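Local coordinates for protein glutathione transferase lambda1 (Populus trichocarpa, PDB 4PQH) that binds glutathione and probably catalyses its transfer to electrophilic substrates, as a monomeric plant Lambda-class enzyme with a GST fold, at residues A[135-140]-A[183-188]; A[131-136]-A[146-151]. One frame throughout, in Å; residues are numbered along the deposited sequence. Where two conformers were deposited one is given.

Contact 1 of 2, residues A[135-140]-A[183-188]; sequences STFKGE and QPALLE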
ATOM      1  N   SER A 135       7.571  -1.876 -17.343  0.51 15.75           N
ATOM      2  CA  SER A 135       7.991  -1.825 -18.741  0.51 15.84           C
ATOM      3  C   SER A 135       9.379  -1.211 -18.849  0.51 15.84           C
ATOM      4  O   SER A 135      10.211  -1.665 -19.628  0.51 16.20           O
ATOM      5  CB  SER A 135       6.999  -1.002 -19.565  0.51 16.83           C
ATOM      6  OG  SER A 135       7.408  -0.898 -20.919  0.51 18.39           O
ATOM      7  N   THR A 136       9.627  -0.178 -18.052  1.00 15.05           N
ATOM      8  CA  THR A 136      10.910   0.513 -18.073  1.00 15.40           C
ATOM      9  C   THR A 136      12.021  -0.370 -17.519  1.00 14.85           C
ATOM     10  O   THR A 136      13.079  -0.500 -18.137  1.00 14.27           O
ATOM     11  CB  THR A 136      10.828   1.822 -17.280  1.00 16.99           C
ATOM     12  OG1 THR A 136       9.860   2.672 -17.898  1.00 18.76           O
ATOM     13  CG2 THR A 136      12.174   2.528 -17.258  1.00 17.32           C
ATOM     14  N   PHE A 137      11.774  -0.996 -16.375  1.00 14.44           N
ATOM     15  CA  PHE A 137      12.763  -1.883 -15.765  1.00 13.83           C
ATOM     16  C   PHE A 137      13.122  -3.037 -16.693  1.00 15.72           C
ATOM     17  O   PHE A 137      14.268  -3.476 -16.727  1.00 15.38           O
ATOM     18  CB  PHE A 137      12.258  -2.441 -14.435  1.00 12.75           C
ATOM     19  CG  PHE A 137      12.044  -1.396 -13.393  1.00 16.98           C
ATOM     20  CD1 PHE A 137      13.020  -0.453 -13.137  1.00 15.81           C
ATOM     21  CD2 PHE A 137      10.862  -1.348 -12.681  1.00 15.28           C
ATOM     22  CE1 PHE A 137      12.822   0.522 -12.173  1.00 18.96           C
ATOM     23  CE2 PHE A 137      10.659  -0.377 -11.720  1.00 16.77           C
ATOM     24  CZ  PHE A 137      11.645   0.555 -11.475  1.00 18.87           C
ATOM     25  N   LYS A 138      12.135  -3.525 -17.436  1.00 16.27           N
ATOM     26  CA  LYS A 138      12.340  -4.668 -18.329  1.00 17.98           C
ATOM     27  C   LYS A 138      12.933  -4.265 -19.675  1.00 17.26           C
ATOM     28  O   LYS A 138      13.261  -5.124 -20.492  1.00 19.80           O
ATOM     29  CB  LYS A 138      11.022  -5.420 -18.532  1.00 19.67           C
ATOM     30  CG  LYS A 138      10.545  -6.154 -17.290  1.00 23.23           C
ATOM     31  CD  LYS A 138       9.281  -6.956 -17.542  1.00 26.65           C
ATOM     32  CE  LYS A 138       8.084  -6.074 -17.855  1.00 30.01           C
ATOM     33  NZ  LYS A 138       6.865  -6.894 -18.131  1.00 33.27           N
ATOM     34  N   GLY A 139      13.081  -2.967 -19.906  1.00 17.01           N
ATOM     35  CA  GLY A 139      13.663  -2.472 -21.142  1.00 17.96           C
ATOM     36  C   GLY A 139      12.739  -2.526 -22.348  1.00 18.06           C
ATOM     37  O   GLY A 139      13.178  -2.368 -23.487  1.00 20.18           O
ATOM     38  N   GLU A 140      11.455  -2.759 -22.108  1.00 17.05           N
ATOM     39  CA  GLU A 140      10.483  -2.857 -23.191  1.00 18.98           C
ATOM     40  C   GLU A 140      10.152  -1.503 -23.802  1.00 21.96           C
ATOM     41  O   GLU A 140      10.135  -1.341 -25.018  1.00 25.04           O
ATOM     42  CB  GLU A 140       9.192  -3.488 -22.692  1.00 22.08           C
ATOM     43  CG  GLU A 140       9.361  -4.857 -22.105  1.00 25.98           C
ATOM     44  CD  GLU A 140       8.075  -5.354 -21.481  1.00 28.98           C
ATOM     45  OE1 GLU A 140       7.067  -4.609 -21.517  1.00 31.97           O
ATOM     46  OE2 GLU A 140       8.066  -6.494 -20.975  1.00 29.42           O
ATOM     47  N   GLN A 183      11.324   4.479  -7.098  1.00 10.97           N
ATOM     48  CA  GLN A 183      12.277   5.586  -7.029  1.00 11.48           C
ATOM     49  C   GLN A 183      13.751   5.136  -6.989  1.00 11.61           C
ATOM     50  O   GLN A 183      14.530   5.528  -7.858  1.00 12.10           O
ATOM     51  CB  GLN A 183      11.953   6.554  -5.888  1.00 11.23           C
ATOM     52  CG  GLN A 183      12.963   7.696  -5.791  1.00 11.90           C
ATOM     53  CD  GLN A 183      12.601   8.742  -4.762  1.00 13.32           C
ATOM     54  OE1 GLN A 183      11.852   8.484  -3.826  1.00 14.64           O
ATOM     55  NE2 GLN A 183      13.127   9.938  -4.945  1.00 13.76           N
ATOM     56  N   PRO A 184      14.138   4.306  -5.997  1.00 11.76           N
ATOM     57  CA  PRO A 184      15.547   3.904  -5.963  1.00 11.83           C
ATOM     58  C   PRO A 184      15.913   2.997  -7.131  1.00 12.45           C
ATOM     59  O   PRO A 184      17.058   3.035  -7.586  1.00 12.96           O
ATOM     60  CB  PRO A 184      15.666   3.148  -4.628  1.00 12.65           C
ATOM     61  CG  PRO A 184      14.286   2.700  -4.311  1.00 12.93           C
ATOM     62  CD  PRO A 184      13.395   3.785  -4.832  1.00 11.97           C
ATOM     63  N   ALA A 185      14.968   2.200  -7.624  1.00 11.53           N
ATOM     64  CA  ALA A 185      15.289   1.298  -8.725  1.00 12.85           C
ATOM     65  C   ALA A 185      15.545   2.064 -10.020  1.00 11.84           C
ATOM     66  O   ALA A 185      16.459   1.736 -10.775  1.00 13.09           O
ATOM     67  CB  ALA A 185      14.195   0.267  -8.907  1.00 13.82           C
ATOM     68  N   LEU A 186      14.764   3.102 -10.277  1.00 10.77           N
ATOM     69  CA  LEU A 186      15.005   3.923 -11.455  1.00 12.11           C
ATOM     70  C   LEU A 186      16.340   4.651 -11.342  1.00 12.72           C
ATOM     71  O   LEU A 186      17.061   4.822 -12.328  1.00 13.67           O
ATOM     72  CB  LEU A 186      13.867   4.925 -11.655  1.00 13.52           C
ATOM     73  CG  LEU A 186      12.582   4.315 -12.219  1.00 13.97           C
ATOM     74  CD1 LEU A 186      11.420   5.283 -12.036  1.00 14.27           C
ATOM     75  CD2 LEU A 186      12.766   3.930 -13.693  1.00 15.15           C
ATOM     76  N   LEU A 187      16.672   5.099 -10.137  1.00 12.89           N
ATOM     77  CA  LEU A 187      17.949   5.759  -9.935  1.00 13.38           C
ATOM     78  C   LEU A 187      19.110   4.799 -10.198  1.00 13.07           C
ATOM     79  O   LEU A 187      20.091   5.161 -10.856  1.00 15.98           O
ATOM     80  CB  LEU A 187      18.031   6.347  -8.520  1.00 15.79           C
ATOM     81  CG  LEU A 187      19.147   7.355  -8.279  1.00 18.93           C
ATOM     82  CD1 LEU A 187      18.924   8.608  -9.112  1.00 20.50           C
ATOM     83  CD2 LEU A 187      19.194   7.696  -6.810  1.00 19.83           C
ATOM     84  N   GLU A 188      19.000   3.577  -9.686  1.00 14.70           N
ATOM     85  CA  GLU A 188      20.084   2.610  -9.815  1.00 15.88           C
ATOM     86  C   GLU A 188      20.198   2.021 -11.219  1.00 16.34           C
ATOM     87  O   GLU A 188      21.281   1.993 -11.810  1.00 16.61           O
ATOM     88  CB  GLU A 188      19.928   1.481  -8.792  1.00 19.71           C
ATOM     89  CG  GLU A 188      20.972   0.376  -8.963  1.00 23.46           C
ATOM     90  CD  GLU A 188      20.757  -0.806  -8.036  1.00 27.81           C
ATOM     91  OE1 GLU A 188      19.835  -0.752  -7.193  1.00 29.07           O
ATOM     92  OE2 GLU A 188      21.516  -1.798  -8.158  1.00 30.91           O
TER

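Contact 2 of 2, residues A[131-136]-A[146-151]; sequences KANNST and AAFDYI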
ATOM      1  N   LYS A 131       2.511  -0.797 -14.529  1.00 14.79           N
ATOM      2  CA  LYS A 131       2.870  -1.350 -15.831  1.00 15.65           C
ATOM      3  C   LYS A 131       3.929  -0.491 -16.520  1.00 15.92           C
ATOM      4  O   LYS A 131       4.899  -1.010 -17.052  1.00 16.08           O
ATOM      5  CB  LYS A 131       1.624  -1.502 -16.700  1.00 19.80           C
ATOM      6  CG  LYS A 131       1.869  -2.177 -18.024  1.00 24.73           C
ATOM      7  CD  LYS A 131       0.569  -2.657 -18.636  1.00 28.59           C
ATOM      8  CE  LYS A 131       0.824  -3.234 -20.003  1.00 31.47           C
ATOM      9  NZ  LYS A 131      -0.329  -4.015 -20.547  1.00 33.56           N
ATOM     10  N   ALA A 132       3.767   0.827 -16.457  1.00 15.23           N
ATOM     11  CA  ALA A 132       4.721   1.751 -17.060  1.00 15.13           C
ATOM     12  C   ALA A 132       6.113   1.607 -16.444  1.00 12.66           C
ATOM     13  O   ALA A 132       7.134   1.580 -17.153  1.00 13.94           O
ATOM     14  CB  ALA A 132       4.235   3.179 -16.905  1.00 15.90           C
ATOM     15  N   ASN A 133       6.160   1.509 -15.122  1.00 12.32           N
ATOM     16  CA  ASN A 133       7.440   1.358 -14.450  1.00 11.75           C
ATOM     17  C   ASN A 133       8.087   0.014 -14.739  1.00 13.14           C
ATOM     18  O   ASN A 133       9.274  -0.056 -15.050  1.00 12.32           O
ATOM     19  CB  ASN A 133       7.280   1.608 -12.955  1.00 12.25           C
ATOM     20  CG  ASN A 133       7.283   3.075 -12.629  1.00 11.99           C
ATOM     21  OD1 ASN A 133       8.338   3.664 -12.438  1.00 14.06           O
ATOM     22  ND2 ASN A 133       6.106   3.686 -12.610  1.00 13.06           N
ATOM     23  N   ASN A 134       7.300  -1.047 -14.654  1.00 14.64           N
ATOM     24  CA  ASN A 134       7.804  -2.373 -14.973  1.00 16.00           C
ATOM     25  C   ASN A 134       8.289  -2.505 -16.414  1.00 15.89           C
ATOM     26  O   ASN A 134       9.308  -3.148 -16.664  1.00 16.12           O
ATOM     27  CB  ASN A 134       6.774  -3.432 -14.601  1.00 18.27           C
ATOM     28  CG  ASN A 134       6.687  -3.633 -13.107  1.00 22.36           C
ATOM     29  OD1 ASN A 134       7.711  -3.711 -12.425  1.00 24.39           O
ATOM     30  ND2 ASN A 134       5.473  -3.690 -12.585  1.00 23.70           N
ATOM     31  N   SER A 135       7.571  -1.876 -17.343  0.51 15.75           N
ATOM     32  CA  SER A 135       7.991  -1.825 -18.741  0.51 15.84           C
ATOM     33  C   SER A 135       9.379  -1.211 -18.849  0.51 15.84           C
ATOM     34  O   SER A 135      10.211  -1.665 -19.628  0.51 16.20           O
ATOM     35  CB  SER A 135       6.999  -1.002 -19.565  0.51 16.83           C
ATOM     36  OG  SER A 135       7.408  -0.898 -20.919  0.51 18.39           O
ATOM     37  N   THR A 136       9.627  -0.178 -18.052  1.00 15.05           N
ATOM     38  CA  THR A 136      10.910   0.513 -18.073  1.00 15.40           C
ATOM     39  C   THR A 136      12.021  -0.370 -17.519  1.00 14.85           C
ATOM     40  O   THR A 136      13.079  -0.500 -18.137  1.00 14.27           O
ATOM     41  CB  THR A 136      10.828   1.822 -17.280  1.00 16.99           C
ATOM     42  OG1 THR A 136       9.860   2.672 -17.898  1.00 18.76           O
ATOM     43  CG2 THR A 136      12.174   2.528 -17.258  1.00 17.32           C
ATOM     44  N   ALA A 146       6.688   9.239 -18.375  1.00 16.74           N
ATOM     45  CA  ALA A 146       5.309   9.618 -18.663  1.00 16.22           C
ATOM     46  C   ALA A 146       4.404   9.327 -17.475  1.00 14.79           C
ATOM     47  O   ALA A 146       3.494  10.099 -17.175  1.00 16.00           O
ATOM     48  CB  ALA A 146       4.812   8.886 -19.891  1.00 15.93           C
ATOM     49  N   ALA A 147       4.667   8.226 -16.784  1.00 14.99           N
ATOM     50  CA  ALA A 147       3.862   7.846 -15.632  1.00 13.66           C
ATOM     51  C   ALA A 147       4.062   8.835 -14.495  1.00 13.51           C
ATOM     52  O   ALA A 147       3.101   9.264 -13.836  1.00 14.39           O
ATOM     53  CB  ALA A 147       4.210   6.435 -15.185  1.00 13.90           C
ATOM     54  N   PHE A 148       5.310   9.215 -14.261  1.00 12.51           N
ATOM     55  CA  PHE A 148       5.573  10.185 -13.203  1.00 11.32           C
ATOM     56  C   PHE A 148       5.144  11.595 -13.594  1.00 12.40           C
ATOM     57  O   PHE A 148       4.835  12.412 -12.722  1.00 12.94           O
ATOM     58  CB  PHE A 148       7.025  10.111 -12.720  1.00 11.60           C
ATOM     59  CG  PHE A 148       7.274   8.983 -11.759  1.00 11.48           C
ATOM     60  CD1 PHE A 148       6.892   9.110 -10.428  1.00 12.56           C
ATOM     61  CD2 PHE A 148       7.850   7.791 -12.182  1.00 12.14           C
ATOM     62  CE1 PHE A 148       7.099   8.082  -9.528  1.00 12.50           C
ATOM     63  CE2 PHE A 148       8.065   6.753 -11.278  1.00 12.22           C
ATOM     64  CZ  PHE A 148       7.683   6.902  -9.951  1.00 13.79           C
ATOM     65  N   ASP A 149       5.097  11.878 -14.890  1.00 12.77           N
ATOM     66  CA  ASP A 149       4.498  13.119 -15.376  1.00 13.37           C
ATOM     67  C   ASP A 149       3.007  13.162 -15.032  1.00 12.84           C
ATOM     68  O   ASP A 149       2.482  14.204 -14.606  1.00 14.38           O
ATOM     69  CB  ASP A 149       4.681  13.260 -16.886  1.00 15.54           C
ATOM     70  CG  ASP A 149       6.087  13.630 -17.270  1.00 17.77           C
ATOM     71  OD1 ASP A 149       6.877  14.016 -16.378  1.00 17.80           O
ATOM     72  OD2 ASP A 149       6.397  13.541 -18.475  1.00 19.63           O
ATOM     73  N   TYR A 150       2.326  12.032 -15.188  1.00 14.17           N
ATOM     74  CA  TYR A 150       0.912  11.950 -14.844  1.00 14.38           C
ATOM     75  C   TYR A 150       0.720  12.238 -13.354  1.00 14.17           C
ATOM     76  O   TYR A 150      -0.184  12.979 -12.961  1.00 14.65           O
ATOM     77  CB  TYR A 150       0.338  10.576 -15.208  1.00 16.10           C
ATOM     78  CG  TYR A 150      -1.149  10.462 -14.969  1.00 19.05           C
ATOM     79  CD1 TYR A 150      -1.647  10.123 -13.717  1.00 21.11           C
ATOM     80  CD2 TYR A 150      -2.057  10.700 -15.993  1.00 21.35           C
ATOM     81  CE1 TYR A 150      -3.008  10.024 -13.488  1.00 23.29           C
ATOM     82  CE2 TYR A 150      -3.420  10.599 -15.778  1.00 23.69           C
ATOM     83  CZ  TYR A 150      -3.891  10.262 -14.522  1.00 24.76           C
ATOM     84  OH  TYR A 150      -5.248  10.164 -14.299  1.00 26.33           O
ATOM     85  N   ILE A 151       1.578  11.652 -12.531  1.00 14.28           N
ATOM     86  CA  ILE A 151       1.534  11.855 -11.087  1.00 13.65           C
ATOM     87  C   ILE A 151       1.778  13.323 -10.719  1.00 13.19           C
ATOM     88  O   ILE A 151       1.062  13.900  -9.887  1.00 12.82           O
ATOM     89  CB  ILE A 151       2.564  10.942 -10.370  1.00 13.83           C
ATOM     90  CG1 ILE A 151       2.190   9.468 -10.569  1.00 16.49           C
ATOM     91  CG2 ILE A 151       2.688  11.292  -8.893  1.00 14.95           C
ATOM     92  CD1 ILE A 151       0.791   9.135 -10.113  1.00 17.73           C
TER

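Contact 1 of 2, residues A[135-140]-A[183-188]
Phe137 leans from the last turn of helix 113-137 against Ala185 and Leu186 of helix 170-190, an apolar contact without a hydrogen bond across it. At its CB the chain turns so that CG stands anti to the carbonyl carbon (chi1 -64°), which carries the ring across to the neighbouring helix. The touching is done by two ring carbons. Phe137 CE1 lies 3.6 Å from Ala185 CB and 3.7 Å from Leu186 CD2. Phe137 CZ, the tip, shares the same Ala185 CB and comes 3.9 Å from Leu186 CG. Both aliphatic groups meet the ring obliquely, and the backbone N of Leu186 lies in the ring plane, off its edge. Leu186 CD2 also touches Thr136 CG2, 3.9 Å away, while Thr136 OG1 turns to other partners, chiefly the backbone N of Ala144. Just beyond Phe137 the helix is closed by a Schellman motif: Gly139 has positive phi, Glu140 N bonds to Ser135 O, and Gly139 N bonds to Thr136 O at 3.0 Å. The contact thus joins the C-terminal parts of two helices, helix 113-137 and helix 170-190, within the helical C-terminal domain of the GST fold.

Contact 2 of 2, residues A[131-136]-A[146-151]
Asn133 meets Phe148, and Ala132 meets Ala147, inside the antiparallel helical hairpin formed by helix 113-137 and helix 144-154. The axes of the two segments approach to 10.0 Å, with 151° between their N-to-C directions. At the closest backbone approach two small side chains face each other, Ala147 CB standing 3.7 Å from Ala132 CB. Ala147 is further enclosed by Tyr125 and Phe129 of the first helix. One residue further along each helix, the Asn133 amide crosses the Phe148 ring at about a right angle, the two planes 86° apart. Asn133 ND2 donates to Phe129 O on its own helix, a bond that steadies the amide's rotation. A leucine in place of Asn133 would probably leave Phe129 O without this side-chain donor and the group beside the Phe148 edge free to turn. Phe148 is itself packed edge-to-face with Phe129. The other end of the amide, Asn133 OD1, is buried and has no hydrogen-bond partner; it comes to the ring edge, close to the ring plane, 3.3 Å from Phe148 CE2.

Followed from the N terminus, helix 113-137 supplies the first side of both contacts. Contact 2 closes the short connection through residues 138-143, folding helix 144-154 back on its predecessor. Contact 1 starts a little later in the same helix and reaches across 42 intervening residues, including helix 144-154, to helix 170-190. Because the first partners of contact 2 precede those of contact 1 and its second partners also come first, the two interleave rather than nest. Their centres are 10 Å apart, and Leu186 bridges them: its CD1 packs 3.5 Å from Asn133 OD1 and 3.7 Å from Phe148 CE2. Together they tie three successive helices of the C-terminal domain at one end.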